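Local coordinates for protein (sliding clamp) (PDB 1B77), which forms a trimeric sliding clamp of the phage replisome that binds a peptide of its DNA polymerase and probably tethers the polymerase to DNA, at residues A[113-118]-A[193-198]. Sequence-based numbering, arbitrary orientation.
Sequences SVITEI and NYKVML
A classic beta bulge starts the antiparallel pairing of strand 114-118 with the first part of strand 194-201: Ser-113 and Val-114 both face Leu-198, whose O accepts from Ser-113 N at 2.7 Å and, more loosely, from Val-114 N at 3.2 Å. Leu-198 N returns a bond to Val-114 O, and the hydrogen-bonded pairs Thr-116/Val-196 and Ile-118/Tyr-194 continue the pairing, its last link, Tyr-194 N to Ile-118 O, being almost straight (177°). Thr-116 O is gripped differently: Val-196 N approaches at 2.6 Å from well above the carbonyl plane, 44° out of it. On the buried face Thr-116 and Val-196 lie side by side. A chi1 of 180° leaves Thr-116 CG2 between its backbone N and carbonyl carbon, pressed to 3.3 Å from Val-196 CB, tighter than normal carbon contact; OG1 is hydrogen-bonded to Thr-170 OG1. Within this chain of the DNA-clamp fold, strand 114-118 is an outermost strand of its antiparallel sheet, and strand 204-210 flanks 194-201 on the other side. Ile-118 CG2 touches both Tyr-194 CB, at 4.0 Å, and Val-196 CG2, at 4.1 Å; Leu-123 of helix 120-132 packs on Ile-118 and Tyr-194. The opposite face is more open: Ile-115 and Met-197 lie side by side, CG1 of the isoleucine 4.1 Å from CG of the methionine, while Ile-115 CG2 meets Lys-195 CG at 4.0 Å, the two chains crossing at a slant.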
# COMPACT_ATOMS: atom_id res chain seq x y z
N SER A 113 -18.57 25.09 -29.86
CA SER A 113 -19.96 25.00 -30.27
C SER A 113 -20.79 25.31 -29.04
O SER A 113 -21.86 25.91 -29.13
CB SER A 113 -20.28 23.60 -30.80
OG SER A 113 -19.40 23.23 -31.85
N VAL A 114 -20.30 24.87 -27.88
CA VAL A 114 -20.97 25.11 -26.60
C VAL A 114 -19.93 25.16 -25.49
O VAL A 114 -18.94 24.42 -25.53
CB VAL A 114 -21.94 23.98 -26.21
CG1 VAL A 114 -23.12 24.55 -25.46
CG2 VAL A 114 -22.37 23.20 -27.43
N ILE A 115 -20.17 26.00 -24.49
CA ILE A 115 -19.24 26.11 -23.37
C ILE A 115 -19.93 25.81 -22.06
O ILE A 115 -21.04 26.27 -21.81
CB ILE A 115 -18.65 27.54 -23.26
CG1 ILE A 115 -17.83 27.87 -24.52
CG2 ILE A 115 -17.78 27.64 -22.02
CD1 ILE A 115 -17.27 29.29 -24.54
N THR A 116 -19.28 25.02 -21.21
CA THR A 116 -19.81 24.69 -19.89
C THR A 116 -18.61 24.64 -18.95
O THR A 116 -17.53 25.12 -19.30
CB THR A 116 -20.56 23.32 -19.87
OG1 THR A 116 -21.04 23.07 -18.54
CG2 THR A 116 -19.64 22.18 -20.29
N GLU A 117 -18.80 24.07 -17.76
CA GLU A 117 -17.71 23.99 -16.81
C GLU A 117 -17.98 22.97 -15.71
O GLU A 117 -19.13 22.67 -15.40
CB GLU A 117 -17.46 25.36 -16.18
CG GLU A 117 -18.50 25.82 -15.18
CD GLU A 117 -18.21 27.22 -14.67
OE1 GLU A 117 -17.02 27.53 -14.39
OE2 GLU A 117 -19.16 28.03 -14.53
N ILE A 118 -16.91 22.44 -15.13
CA ILE A 118 -17.03 21.47 -14.06
C ILE A 118 -16.13 21.91 -12.90
O ILE A 118 -14.98 22.29 -13.10
CB ILE A 118 -16.61 20.07 -14.57
CG1 ILE A 118 -16.79 19.03 -13.47
CG2 ILE A 118 -15.17 20.11 -15.09
CD1 ILE A 118 -16.79 17.60 -13.98
N ASN A 193 -10.65 23.11 -11.29
CA ASN A 193 -11.86 23.67 -11.89
C ASN A 193 -11.58 23.86 -13.38
O ASN A 193 -10.54 24.39 -13.76
CB ASN A 193 -12.20 25.02 -11.27
CG ASN A 193 -12.49 24.93 -9.79
OD1 ASN A 193 -13.46 24.30 -9.36
ND2 ASN A 193 -11.65 25.56 -8.98
N TYR A 194 -12.51 23.43 -14.23
CA TYR A 194 -12.30 23.56 -15.65
C TYR A 194 -13.42 24.18 -16.46
O TYR A 194 -14.60 23.97 -16.18
CB TYR A 194 -12.00 22.18 -16.26
CG TYR A 194 -10.74 21.54 -15.76
CD1 TYR A 194 -10.70 20.91 -14.51
CD2 TYR A 194 -9.57 21.59 -16.52
CE1 TYR A 194 -9.51 20.35 -14.04
CE2 TYR A 194 -8.38 21.04 -16.05
CZ TYR A 194 -8.36 20.43 -14.81
OH TYR A 194 -7.17 19.89 -14.37
N LYS A 195 -13.03 24.95 -17.46
CA LYS A 195 -13.97 25.54 -18.40
C LYS A 195 -14.03 24.44 -19.47
O LYS A 195 -12.99 24.02 -19.97
CB LYS A 195 -13.39 26.83 -19.00
CG LYS A 195 -14.23 27.39 -20.14
CD LYS A 195 -13.89 28.86 -20.43
CE LYS A 195 -12.45 29.03 -20.88
NZ LYS A 195 -12.13 30.46 -21.17
N VAL A 196 -15.22 23.98 -19.80
CA VAL A 196 -15.37 22.91 -20.79
C VAL A 196 -15.91 23.41 -22.12
O VAL A 196 -17.04 23.86 -22.20
CB VAL A 196 -16.32 21.82 -20.26
CG1 VAL A 196 -16.41 20.68 -21.28
CG2 VAL A 196 -15.82 21.32 -18.92
N MET A 197 -15.09 23.31 -23.15
CA MET A 197 -15.49 23.76 -24.48
C MET A 197 -15.69 22.57 -25.42
O MET A 197 -14.75 21.82 -25.71
CB MET A 197 -14.45 24.71 -25.03
CG MET A 197 -14.23 25.90 -24.11
SD MET A 197 -12.83 26.88 -24.59
CE MET A 197 -11.50 25.98 -23.77
N LEU A 198 -16.92 22.41 -25.89
CA LEU A 198 -17.28 21.31 -26.78
C LEU A 198 -17.42 21.76 -28.23
O LEU A 198 -18.01 22.80 -28.51
CB LEU A 198 -18.57 20.68 -26.28
CG LEU A 198 -18.52 20.31 -24.79
CD1 LEU A 198 -19.91 19.99 -24.29
CD2 LEU A 198 -17.59 19.13 -24.60